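Local coordinates for appr-1-p processing domain protein (Thermus aquaticus Y51MC23, PDB 5M3E), which belongs to the macro domain family, an alpha/beta fold, and holds adenosine-5-diphosphoribose in a cleft at one end of its central sheet, at residues L12-G17 with V154-P159; L27-N32 with G40-F45; V31-V36 with G63-G68. All coordinates share one frame; numbering follows the deposited sequence.

Interaction 1 of 3, residues L12-G17 with V154-P159; sequences LRFVRG and VWVYEP. With APR (adenosine-5-diphosphoribose), chain B.
V15 sends its two methyls to two different rings of 154-159 and packs closely against both. CG2 stands over the centre of the Y157 ring in a CH-pi contact, 3.5 Å from V15 CG2 to the centroid. CG1 comes to the indole of W155 at its edge, close to the ring plane, with V15 CG1 3.4 Å from W155 CE3. With chi1 at -61°, CG1 points at the indole and CG2 is left over the tyrosine ring. On the other face, F14 and V156 lie side by side, F14 CE1 to V156 CG1 3.6 Å, E158 CG reaches F14 CD1 obliquely, and L12 rests more loosely on V154 and V156. E158 OE2 is hydrogen-bonded to W135 NE1. The backbones are two parallel strands at the border of the macro domain sheet, 11-15 outermost and 153-157 next inward. R13 bonds to the two residues flanking its partner W155, N to V154 O and O to V156 N, both 2.8 Å; V15 N then donates to V156 O. Helix 135-146 packs over L12 and F14. At the C-terminal end of the ladder, E158 N to V15 O is a weak bond (131° at the hydrogen). The solvent side belongs to the arginines: R13 rests its CB on the indole before its outer chain bends away, and exposed R16 brings NH1 to within 2.8 Å of P159 O. P159 CB lies 3.5 Å from O2' of adenosine-5-diphosphoribose.

Interaction 2 of 3, residues L27-N32 with G40-F45; sequences LVNTVN and GVALQF. With APR (adenosine-5-diphosphoribose), chain B.
Strand 27-31 and helix 40-45 pass with their axes 7.0 Å apart at 120°, and T30 and A42 have the nearest CA atoms, 5.9 Å apart. The side-chain contact centres on N29 and F45. The N29 amide lies flat against one face of the F45 ring, the planes only 3° apart and N29 CG 3.5 Å from F45 CG, while N29 CB makes a CH-pi contact toward the rim of that face. A chi1 of -174° lays the N29 side chain along the ring face, antiparallel to that of F45. L27 CB meets the same ring at its edge, 3.9 Å from F45 CZ. N29 OD1, still against the ring, also touches V41 CG1 and A42 CA, and ND2 is bonded to N86 OD1 on strand 83-88. A42 CB packs on T30 O at 3.3 Å. This strand-to-helix step of the macro domain borders the ligand cleft, and adenosine-5-diphosphoribose meets both segments. V41 N donates to its O1A at 2.9 Å. Q44 grips the adenine by two bonds, OE1 taking N6 at 2.8 Å and NE2 giving to N7 at 2.9 Å; NE2 also reaches G40 O from above the carbonyl plane. Strand and helix thus meet by stacking and van der Waals contacts, while much of the polar chemistry near the helix start serves the ligand, and the N-terminal end of the helix would probably favour the negative diphosphate.

Interaction 3 of 3, residues V31-V36 with G63-G68; sequences VNTVGV and GQVQIG. With APR (adenosine-5-diphosphoribose), chain B.
Contact between the two loops is all van der Waals, and T33 and V65 carry it. T33 CG2 rests against V65, 3.9 Å from V65 CG1 and 3.6 Å from V65 O, and also touches Q66 CA at 3.8 Å. With chi1 at 54°, T33 OG1 stands between the backbone N and the carbonyl carbon and the methyl is anti to the carbonyl carbon; OG1 makes a weak hydrogen bond to K91 O. V65 CG1 in addition reaches N32 O at 4.0 Å, and V65 is buried further against A59 and C60 of helix 50-62 and against P88. Hydrogen bonds, by contrast, stay within loop 31-36. N32 OD1 accepts from V34 N at 2.9 Å, in the carbonyl plane and on a lone pair, which makes an Asx turn. N32 ND2 gives to V36 O at 2.9 Å, tilted from the amide plane. A third kind of contact is to the ligand: N32 ND2 donates almost straight (175°) to O3D of adenosine-5-diphosphoribose at 2.9 Å. Segment 31-36 leads from the end of strand 26-31 toward helix 40-48 past the distal ribose, while 63-68 follows the Schellman motif in which G63 ends helix 50-62. Because the amide of N32 is gripped at both OD1 and ND2 by its own loop, its rotation is probably restrained, presenting ND2 to the ribose hydroxyl, while the contact with 63-68 is van der Waals packing of T33 and V65.

How the interactions relate
From the N terminus, 12-17 is the first segment, and interaction 1 returns to it only at 154-159, closing nearly the whole chain and joining an edge strand of the sheet to its neighbour. Interactions 2 and 3 both fall within that span. They set out from the same run of chain and share V31 and N32: interaction 2 turns back after seven residues to set helix 40-48 against strand 26-31, whereas interaction 3 reaches past this helix and helix 50-62 to the loop at 63-68. Since 40-45 lies between the segments of interaction 3, their spans overlap without either enclosing the other. All three contacts touch adenosine-5-diphosphoribose, interaction 1 at its adenosine end and interaction 3 at its distal ribose.

Interaction 1 of 3, residues L12-G17 with V154-P159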
loop_
_atom_site.group_PDB
_atom_site.type_symbol
_atom_site.label_atom_id
_atom_site.label_comp_id
_atom_site.label_asym_id
_atom_site.label_seq_id
_atom_site.Cartn_x
_atom_site.Cartn_y
_atom_site.Cartn_z
ATOM N N LEU A 12 -15.928 3.763 -0.628
ATOM C CA LEU A 12 -15.037 2.760 -0.033
ATOM C C LEU A 12 -15.716 1.388 0.105
ATOM O O LEU A 12 -16.785 1.272 0.676
ATOM C CB LEU A 12 -14.517 3.233 1.329
ATOM C CG LEU A 12 -13.400 2.347 1.919
ATOM C CD1 LEU A 12 -12.418 3.153 2.768
ATOM C CD2 LEU A 12 -13.952 1.153 2.706
ATOM N N ARG A 13 -15.043 0.347 -0.380
ATOM C CA ARG A 13 -15.636 -0.968 -0.574
ATOM C C ARG A 13 -14.788 -2.107 0.037
ATOM O O ARG A 13 -13.599 -2.251 -0.294
ATOM C CB ARG A 13 -15.806 -1.196 -2.091
ATOM C CG ARG A 13 -17.237 -1.242 -2.585
ATOM C CD ARG A 13 -18.029 -2.326 -1.849
ATOM N NE ARG A 13 -19.006 -3.014 -2.699
ATOM C CZ ARG A 13 -19.687 -4.110 -2.349
ATOM N NH1 ARG A 13 -19.533 -4.660 -1.142
ATOM N NH2 ARG A 13 -20.539 -4.666 -3.215
ATOM N N PHE A 14 -15.403 -2.924 0.900
ATOM C CA PHE A 14 -14.731 -4.097 1.458
ATOM C C PHE A 14 -15.049 -5.303 0.617
ATOM O O PHE A 14 -16.221 -5.597 0.370
ATOM C CB PHE A 14 -15.092 -4.312 2.926
ATOM C CG PHE A 14 -14.533 -3.241 3.817
ATOM C CD1 PHE A 14 -13.205 -3.281 4.217
ATOM C CD2 PHE A 14 -15.317 -2.142 4.194
ATOM C CE1 PHE A 14 -12.669 -2.266 4.997
ATOM C CE2 PHE A 14 -14.789 -1.125 4.973
ATOM C CZ PHE A 14 -13.465 -1.183 5.377
ATOM N N VAL A 15 -13.981 -5.962 0.154
ATOM C CA VAL A 15 -14.060 -7.107 -0.751
ATOM C C VAL A 15 -13.093 -8.216 -0.355
ATOM O O VAL A 15 -12.104 -7.973 0.326
ATOM C CB VAL A 15 -13.784 -6.718 -2.235
ATOM C CG1 VAL A 15 -14.813 -5.712 -2.726
ATOM C CG2 VAL A 15 -12.375 -6.187 -2.445
ATOM N N ARG A 16 -13.417 -9.429 -0.798
ATOM C CA ARG A 16 -12.547 -10.600 -0.700
ATOM C C ARG A 16 -12.011 -10.865 -2.105
ATOM O O ARG A 16 -12.590 -10.420 -3.109
ATOM C CB ARG A 16 -13.294 -11.861 -0.232
ATOM C CG ARG A 16 -14.396 -11.683 0.807
ATOM C CD ARG A 16 -13.882 -11.851 2.227
ATOM N NE ARG A 16 -14.914 -11.484 3.202
ATOM C CZ ARG A 16 -14.778 -11.531 4.531
ATOM N NH1 ARG A 16 -13.634 -11.933 5.098
ATOM N NH2 ARG A 16 -15.796 -11.154 5.305
ATOM N N GLY A 17 -10.917 -11.614 -2.161
ATOM C CA GLY A 17 -10.286 -11.975 -3.404
ATOM C C GLY A 17 -8.818 -11.653 -3.348
ATOM O O GLY A 17 -8.218 -11.568 -2.274
ATOM N N VAL A 154 -12.284 3.244 -3.522
ATOM C CA VAL A 154 -11.305 2.558 -2.672
ATOM C C VAL A 154 -11.741 1.125 -2.492
ATOM O O VAL A 154 -12.822 0.893 -2.009
ATOM C CB VAL A 154 -11.164 3.243 -1.297
ATOM C CG1 VAL A 154 -9.996 2.655 -0.513
ATOM C CG2 VAL A 154 -10.980 4.746 -1.455
ATOM N N TRP A 155 -10.895 0.169 -2.893
ATOM C CA TRP A 155 -11.147 -1.263 -2.673
ATOM C C TRP A 155 -10.223 -1.761 -1.573
ATOM O O TRP A 155 -8.995 -1.587 -1.638
ATOM C CB TRP A 155 -10.904 -2.077 -3.938
ATOM C CG TRP A 155 -11.767 -1.695 -5.084
ATOM C CD1 TRP A 155 -11.445 -0.853 -6.092
ATOM C CD2 TRP A 155 -13.098 -2.149 -5.345
ATOM N NE1 TRP A 155 -12.488 -0.739 -6.974
ATOM C CE2 TRP A 155 -13.523 -1.524 -6.539
ATOM C CE3 TRP A 155 -13.984 -3.012 -4.675
ATOM C CZ2 TRP A 155 -14.802 -1.736 -7.091
ATOM C CZ3 TRP A 155 -15.263 -3.222 -5.218
ATOM C CH2 TRP A 155 -15.654 -2.588 -6.417
ATOM N N VAL A 156 -10.811 -2.381 -0.560
ATOM C CA VAL A 156 -10.054 -2.810 0.595
ATOM C C VAL A 156 -10.306 -4.302 0.706
ATOM O O VAL A 156 -11.460 -4.742 0.810
ATOM C CB VAL A 156 -10.461 -2.051 1.897
ATOM C CG1 VAL A 156 -9.602 -2.502 3.077
ATOM C CG2 VAL A 156 -10.364 -0.535 1.736
ATOM N N TYR A 157 -9.230 -5.071 0.704
ATOM C CA TYR A 157 -9.329 -6.523 0.724
ATOM C C TYR A 157 -9.257 -7.014 2.151
ATOM O O TYR A 157 -8.169 -7.082 2.706
ATOM C CB TYR A 157 -8.248 -7.160 -0.162
ATOM C CG TYR A 157 -8.603 -7.027 -1.616
ATOM C CD1 TYR A 157 -8.503 -5.795 -2.256
ATOM C CD2 TYR A 157 -9.112 -8.112 -2.341
ATOM C CE1 TYR A 157 -8.869 -5.649 -3.578
ATOM C CE2 TYR A 157 -9.480 -7.976 -3.669
ATOM C CZ TYR A 157 -9.355 -6.740 -4.282
ATOM O OH TYR A 157 -9.709 -6.561 -5.601
ATOM N N GLU A 158 -10.423 -7.287 2.755
ATOM C CA GLU A 158 -10.489 -7.840 4.129
ATOM C C GLU A 158 -9.866 -9.242 4.161
ATOM O O GLU A 158 -9.983 -9.998 3.192
ATOM C CB GLU A 158 -11.938 -7.909 4.679
ATOM C CG GLU A 158 -12.643 -6.570 4.881
ATOM C CD GLU A 158 -13.806 -6.609 5.884
ATOM O OE1 GLU A 158 -14.975 -6.486 5.460
ATOM O OE2 GLU A 158 -13.563 -6.741 7.109
ATOM N N PRO A 159 -9.204 -9.611 5.286
ATOM C CA PRO A 159 -8.619 -10.956 5.347
ATOM C C PRO A 159 -9.649 -12.067 5.692
ATOM O O PRO A 159 -10.863 -11.808 5.722
ATOM C CB PRO A 159 -7.580 -10.809 6.462
ATOM C CG PRO A 159 -8.158 -9.803 7.383
ATOM C CD PRO A 159 -9.043 -8.902 6.571
HETATM N N1 APR B . -4.852 -10.115 -1.930
HETATM C C2 APR B . -5.434 -9.600 -0.823
HETATM N N3 APR B . -4.974 -9.830 0.423
HETATM C C4 APR B . -3.886 -10.613 0.622
HETATM C C5 APR B . -3.185 -11.216 -0.531
HETATM C C6 APR B . -3.757 -10.905 -1.863
HETATM N N6 APR B . -3.210 -11.397 -2.992
HETATM N N7 APR B . -2.147 -11.930 -0.039
HETATM C C8 APR B . -2.177 -11.789 1.317
HETATM N N9 APR B . -3.228 -11.009 1.699
HETATM C "C1'" APR B . -3.623 -10.572 3.055
HETATM C "C2'" APR B . -3.372 -11.581 4.160
HETATM O "O2'" APR B . -4.530 -11.624 4.993
HETATM C "C3'" APR B . -2.225 -11.021 4.956
HETATM O "O3'" APR B . -2.316 -11.373 6.353
HETATM O "O4'" APR B . -2.839 -9.410 3.354
HETATM C "C4'" APR B . -2.357 -9.517 4.688
HETATM C "C5'" APR B . -1.091 -8.684 4.844
HETATM O "O5'" APR B . 0.028 -9.307 4.194
HETATM P PA APR B . 1.504 -9.132 4.811
HETATM O O1A APR B . 2.446 -9.354 3.662
HETATM O O2A APR B . 1.613 -9.955 6.063
HETATM O O3A APR B . 1.562 -7.538 5.161
HETATM P PB APR B . 2.019 -6.867 6.565
HETATM O O1B APR B . 1.306 -7.537 7.709
HETATM O O2B APR B . 1.926 -5.345 6.439
HETATM O O5D APR B . 3.584 -7.209 6.720
HETATM C C5D APR B . 4.651 -6.486 6.091
HETATM O O4D APR B . 5.447 -8.595 5.188
HETATM O O1D APR B . 4.646 -8.320 3.026
HETATM C C1D APR B . 5.829 -8.467 3.821
HETATM O O2D APR B . 7.870 -7.491 2.915
HETATM C C2D APR B . 6.701 -7.221 3.696
HETATM O O3D APR B . 8.266 -7.216 5.579
HETATM C C3D APR B . 6.982 -6.776 5.120
HETATM C C4D APR B . 5.852 -7.423 5.913
#

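Interaction 2 of 3, residues L27-N32 with G40-F45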
loop_
_atom_site.group_PDB
_atom_site.type_symbol
_atom_site.label_atom_id
_atom_site.label_comp_id
_atom_site.label_asym_id
_atom_site.label_seq_id
_atom_site.Cartn_x
_atom_site.Cartn_y
_atom_site.Cartn_z
ATOM N N LEU A 27 -2.165 0.396 -6.949
ATOM C CA LEU A 27 -2.155 -0.744 -6.021
ATOM C C LEU A 27 -1.262 -0.450 -4.822
ATOM O O LEU A 27 -0.171 0.051 -4.981
ATOM C CB LEU A 27 -1.665 -2.024 -6.727
ATOM C CG LEU A 27 -2.609 -2.747 -7.693
ATOM C CD1 LEU A 27 -1.932 -4.016 -8.215
ATOM C CD2 LEU A 27 -3.932 -3.094 -7.031
ATOM N N VAL A 28 -1.731 -0.790 -3.627
ATOM C CA VAL A 28 -0.926 -0.612 -2.427
ATOM C C VAL A 28 -0.234 -1.894 -2.082
ATOM O O VAL A 28 -0.870 -2.929 -1.893
ATOM C CB VAL A 28 -1.743 -0.131 -1.215
ATOM C CG1 VAL A 28 -0.873 -0.062 0.046
ATOM C CG2 VAL A 28 -2.358 1.235 -1.501
ATOM N N ASN A 29 1.082 -1.790 -1.995
ATOM C CA ASN A 29 1.953 -2.861 -1.521
ATOM C C ASN A 29 2.404 -2.592 -0.077
ATOM O O ASN A 29 2.652 -1.462 0.296
ATOM C CB ASN A 29 3.163 -3.010 -2.467
ATOM C CG ASN A 29 4.044 -4.215 -2.112
ATOM O OD1 ASN A 29 3.631 -5.107 -1.397
ATOM N ND2 ASN A 29 5.273 -4.211 -2.584
ATOM N N THR A 30 2.517 -3.651 0.723
ATOM C CA THR A 30 3.026 -3.572 2.103
ATOM C C THR A 30 4.510 -3.928 2.106
ATOM O O THR A 30 4.881 -5.084 1.831
ATOM C CB THR A 30 2.316 -4.581 3.019
ATOM O OG1 THR A 30 2.584 -5.926 2.579
ATOM C CG2 THR A 30 0.852 -4.370 2.984
ATOM N N VAL A 31 5.353 -2.962 2.464
ATOM C CA VAL A 31 6.786 -3.181 2.460
ATOM C C VAL A 31 7.444 -2.875 3.791
ATOM O O VAL A 31 6.872 -2.204 4.643
ATOM C CB VAL A 31 7.498 -2.376 1.328
ATOM C CG1 VAL A 31 6.947 -2.772 -0.023
ATOM C CG2 VAL A 31 7.400 -0.862 1.522
ATOM N N ASN A 32 8.670 -3.370 3.919
ATOM C CA ASN A 32 9.586 -2.960 4.969
ATOM C C ASN A 32 10.628 -1.971 4.416
ATOM O O ASN A 32 10.656 -1.678 3.222
ATOM C CB ASN A 32 10.247 -4.175 5.630
ATOM C CG ASN A 32 11.102 -4.970 4.668
ATOM O OD1 ASN A 32 12.141 -4.488 4.219
ATOM N ND2 ASN A 32 10.634 -6.192 4.310
ATOM N N GLY A 40 4.524 -12.849 2.077
ATOM C CA GLY A 40 3.199 -12.237 2.150
ATOM C C GLY A 40 2.829 -11.561 0.851
ATOM O O GLY A 40 3.129 -12.071 -0.237
ATOM N N VAL A 41 2.230 -10.383 0.974
ATOM C CA VAL A 41 1.815 -9.545 -0.163
ATOM C C VAL A 41 3.028 -9.067 -0.960
ATOM O O VAL A 41 2.968 -8.933 -2.182
ATOM C CB VAL A 41 1.036 -8.302 0.350
ATOM C CG1 VAL A 41 0.840 -7.236 -0.722
ATOM C CG2 VAL A 41 -0.294 -8.728 0.959
ATOM N N ALA A 42 4.116 -8.773 -0.264
ATOM C CA ALA A 42 5.242 -8.135 -0.888
ATOM C C ALA A 42 5.915 -9.142 -1.815
ATOM O O ALA A 42 6.397 -8.754 -2.860
ATOM C CB ALA A 42 6.211 -7.585 0.137
ATOM N N LEU A 43 5.917 -10.421 -1.440
ATOM C CA LEU A 43 6.479 -11.475 -2.297
ATOM C C LEU A 43 5.715 -11.590 -3.613
ATOM O O LEU A 43 6.331 -11.636 -4.677
ATOM C CB LEU A 43 6.472 -12.808 -1.587
ATOM C CG LEU A 43 7.040 -14.058 -2.284
ATOM C CD1 LEU A 43 8.430 -13.778 -2.853
ATOM C CD2 LEU A 43 7.084 -15.205 -1.287
ATOM N N GLN A 44 4.387 -11.551 -3.525
ATOM C CA GLN A 44 3.504 -11.591 -4.710
ATOM C C GLN A 44 3.727 -10.393 -5.604
ATOM O O GLN A 44 3.778 -10.563 -6.826
ATOM C CB GLN A 44 2.018 -11.663 -4.325
ATOM C CG GLN A 44 1.633 -12.889 -3.497
ATOM C CD GLN A 44 0.309 -12.715 -2.754
ATOM O OE1 GLN A 44 -0.725 -12.641 -3.386
ATOM N NE2 GLN A 44 0.344 -12.677 -1.408
ATOM N N PHE A 45 3.882 -9.205 -5.001
ATOM C CA PHE A 45 4.219 -7.985 -5.755
ATOM C C PHE A 45 5.585 -8.050 -6.446
ATOM O O PHE A 45 5.732 -7.534 -7.559
ATOM C CB PHE A 45 4.156 -6.722 -4.882
ATOM C CG PHE A 45 2.805 -6.047 -4.869
ATOM C CD1 PHE A 45 1.767 -6.557 -4.134
ATOM C CD2 PHE A 45 2.590 -4.855 -5.566
ATOM C CE1 PHE A 45 0.521 -5.927 -4.110
ATOM C CE2 PHE A 45 1.356 -4.211 -5.523
ATOM C CZ PHE A 45 0.315 -4.757 -4.800
HETATM N N1 APR B . -4.852 -10.115 -1.930
HETATM C C2 APR B . -5.434 -9.600 -0.823
HETATM N N3 APR B . -4.974 -9.830 0.423
HETATM C C4 APR B . -3.886 -10.613 0.622
HETATM C C5 APR B . -3.185 -11.216 -0.531
HETATM C C6 APR B . -3.757 -10.905 -1.863
HETATM N N6 APR B . -3.210 -11.397 -2.992
HETATM N N7 APR B . -2.147 -11.930 -0.039
HETATM C C8 APR B . -2.177 -11.789 1.317
HETATM N N9 APR B . -3.228 -11.009 1.699
HETATM C "C1'" APR B . -3.623 -10.572 3.055
HETATM C "C2'" APR B . -3.372 -11.581 4.160
HETATM O "O2'" APR B . -4.530 -11.624 4.993
HETATM C "C3'" APR B . -2.225 -11.021 4.956
HETATM O "O3'" APR B . -2.316 -11.373 6.353
HETATM O "O4'" APR B . -2.839 -9.410 3.354
HETATM C "C4'" APR B . -2.357 -9.517 4.688
HETATM C "C5'" APR B . -1.091 -8.684 4.844
HETATM O "O5'" APR B . 0.028 -9.307 4.194
HETATM P PA APR B . 1.504 -9.132 4.811
HETATM O O1A APR B . 2.446 -9.354 3.662
HETATM O O2A APR B . 1.613 -9.955 6.063
HETATM O O3A APR B . 1.562 -7.538 5.161
HETATM P PB APR B . 2.019 -6.867 6.565
HETATM O O1B APR B . 1.306 -7.537 7.709
HETATM O O2B APR B . 1.926 -5.345 6.439
HETATM O O5D APR B . 3.584 -7.209 6.720
HETATM C C5D APR B . 4.651 -6.486 6.091
HETATM O O4D APR B . 5.447 -8.595 5.188
HETATM O O1D APR B . 4.646 -8.320 3.026
HETATM C C1D APR B . 5.829 -8.467 3.821
HETATM O O2D APR B . 7.870 -7.491 2.915
HETATM C C2D APR B . 6.701 -7.221 3.696
HETATM O O3D APR B . 8.266 -7.216 5.579
HETATM C C3D APR B . 6.982 -6.776 5.120
HETATM C C4D APR B . 5.852 -7.423 5.913
#

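Interaction 3 of 3, residues V31-V36 with G63-G68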
loop_
_atom_site.group_PDB
_atom_site.type_symbol
_atom_site.label_atom_id
_atom_site.label_comp_id
_atom_site.label_asym_id
_atom_site.label_seq_id
_atom_site.Cartn_x
_atom_site.Cartn_y
_atom_site.Cartn_z
ATOM N N VAL A 31 5.353 -2.962 2.464
ATOM C CA VAL A 31 6.786 -3.181 2.460
ATOM C C VAL A 31 7.444 -2.875 3.791
ATOM O O VAL A 31 6.872 -2.204 4.643
ATOM C CB VAL A 31 7.498 -2.376 1.328
ATOM C CG1 VAL A 31 6.947 -2.772 -0.023
ATOM C CG2 VAL A 31 7.400 -0.862 1.522
ATOM N N ASN A 32 8.670 -3.370 3.919
ATOM C CA ASN A 32 9.586 -2.960 4.969
ATOM C C ASN A 32 10.628 -1.971 4.416
ATOM O O ASN A 32 10.656 -1.678 3.222
ATOM C CB ASN A 32 10.247 -4.175 5.630
ATOM C CG ASN A 32 11.102 -4.970 4.668
ATOM O OD1 ASN A 32 12.141 -4.488 4.219
ATOM N ND2 ASN A 32 10.634 -6.192 4.310
ATOM N N THR A 33 11.453 -1.431 5.300
ATOM C CA THR A 33 12.440 -0.397 4.915
ATOM C C THR A 33 13.846 -0.955 4.659
ATOM O O THR A 33 14.749 -0.190 4.343
ATOM C CB THR A 33 12.539 0.736 5.961
ATOM O OG1 THR A 33 12.800 0.157 7.238
ATOM C CG2 THR A 33 11.234 1.575 6.017
ATOM N N VAL A 34 14.011 -2.274 4.733
ATOM C CA VAL A 34 15.336 -2.900 4.553
ATOM C C VAL A 34 15.625 -3.526 3.162
ATOM O O VAL A 34 16.710 -4.072 2.949
ATOM C CB VAL A 34 15.688 -3.830 5.756
ATOM C CG1 VAL A 34 15.849 -2.992 7.051
ATOM C CG2 VAL A 34 14.650 -4.910 5.982
ATOM N N GLY A 35 14.713 -3.389 2.194
ATOM C CA GLY A 35 15.009 -3.762 0.796
ATOM C C GLY A 35 14.809 -5.215 0.370
ATOM O O GLY A 35 15.344 -5.646 -0.652
ATOM N N VAL A 36 14.025 -5.959 1.128
ATOM C CA VAL A 36 13.608 -7.291 0.736
ATOM C C VAL A 36 12.075 -7.353 0.767
ATOM O O VAL A 36 11.405 -6.709 1.602
ATOM C CB VAL A 36 14.227 -8.412 1.619
ATOM C CG1 VAL A 36 15.752 -8.359 1.594
ATOM C CG2 VAL A 36 13.748 -8.363 3.060
ATOM N N GLY A 63 18.407 5.214 1.274
ATOM C CA GLY A 63 17.823 5.761 2.507
ATOM C C GLY A 63 16.439 6.358 2.282
ATOM O O GLY A 63 15.845 6.915 3.198
ATOM N N GLN A 64 15.898 6.179 1.078
ATOM C CA GLN A 64 14.680 6.853 0.626
ATOM C C GLN A 64 13.348 6.217 1.097
ATOM O O GLN A 64 12.295 6.841 0.996
ATOM C CB GLN A 64 14.699 6.880 -0.890
ATOM C CG GLN A 64 13.899 7.982 -1.524
ATOM C CD GLN A 64 13.898 7.850 -3.037
ATOM O OE1 GLN A 64 14.953 7.648 -3.658
ATOM N NE2 GLN A 64 12.705 7.955 -3.648
ATOM N N VAL A 65 13.377 4.968 1.554
ATOM C CA VAL A 65 12.166 4.322 2.061
ATOM C C VAL A 65 12.135 4.502 3.587
ATOM O O VAL A 65 13.060 4.126 4.297
ATOM C CB VAL A 65 12.052 2.842 1.603
ATOM C CG1 VAL A 65 10.802 2.172 2.167
ATOM C CG2 VAL A 65 11.995 2.771 0.088
ATOM N N GLN A 66 11.093 5.157 4.074
ATOM C CA GLN A 66 10.899 5.330 5.517
ATOM C C GLN A 66 9.421 5.309 5.880
ATOM O O GLN A 66 8.562 5.515 5.022
ATOM C CB GLN A 66 11.563 6.608 6.022
ATOM C CG GLN A 66 11.452 7.770 5.060
ATOM C CD GLN A 66 11.753 9.106 5.720
ATOM O OE1 GLN A 66 10.937 9.636 6.491
ATOM N NE2 GLN A 66 12.930 9.658 5.422
ATOM N N ILE A 67 9.167 5.034 7.164
ATOM C CA ILE A 67 7.836 5.095 7.782
ATOM C C ILE A 67 7.211 6.481 7.507
ATOM O O ILE A 67 7.881 7.511 7.635
ATOM C CB ILE A 67 7.928 4.828 9.328
ATOM C CG1 ILE A 67 8.385 3.382 9.659
ATOM C CG2 ILE A 67 6.608 5.101 10.032
ATOM C CD1 ILE A 67 7.520 2.258 9.104
ATOM N N GLY A 68 5.944 6.493 7.114
ATOM C CA GLY A 68 5.220 7.735 6.847
ATOM C C GLY A 68 5.395 8.312 5.452
ATOM O O GLY A 68 4.860 9.392 5.165
HETATM N N1 APR B . -4.852 -10.115 -1.930
HETATM C C2 APR B . -5.434 -9.600 -0.823
HETATM N N3 APR B . -4.974 -9.830 0.423
HETATM C C4 APR B . -3.886 -10.613 0.622
HETATM C C5 APR B . -3.185 -11.216 -0.531
HETATM C C6 APR B . -3.757 -10.905 -1.863
HETATM N N6 APR B . -3.210 -11.397 -2.992
HETATM N N7 APR B . -2.147 -11.930 -0.039
HETATM C C8 APR B . -2.177 -11.789 1.317
HETATM N N9 APR B . -3.228 -11.009 1.699
HETATM C "C1'" APR B . -3.623 -10.572 3.055
HETATM C "C2'" APR B . -3.372 -11.581 4.160
HETATM O "O2'" APR B . -4.530 -11.624 4.993
HETATM C "C3'" APR B . -2.225 -11.021 4.956
HETATM O "O3'" APR B . -2.316 -11.373 6.353
HETATM O "O4'" APR B . -2.839 -9.410 3.354
HETATM C "C4'" APR B . -2.357 -9.517 4.688
HETATM C "C5'" APR B . -1.091 -8.684 4.844
HETATM O "O5'" APR B . 0.028 -9.307 4.194
HETATM P PA APR B . 1.504 -9.132 4.811
HETATM O O1A APR B . 2.446 -9.354 3.662
HETATM O O2A APR B . 1.613 -9.955 6.063
HETATM O O3A APR B . 1.562 -7.538 5.161
HETATM P PB APR B . 2.019 -6.867 6.565
HETATM O O1B APR B . 1.306 -7.537 7.709
HETATM O O2B APR B . 1.926 -5.345 6.439
HETATM O O5D APR B . 3.584 -7.209 6.720
HETATM C C5D APR B . 4.651 -6.486 6.091
HETATM O O4D APR B . 5.447 -8.595 5.188
HETATM O O1D APR B . 4.646 -8.320 3.026
HETATM C C1D APR B . 5.829 -8.467 3.821
HETATM O O2D APR B . 7.870 -7.491 2.915
HETATM C C2D APR B . 6.701 -7.221 3.696
HETATM O O3D APR B . 8.266 -7.216 5.579
HETATM C C3D APR B . 6.982 -6.776 5.120
HETATM C C4D APR B . 5.852 -7.423 5.913
#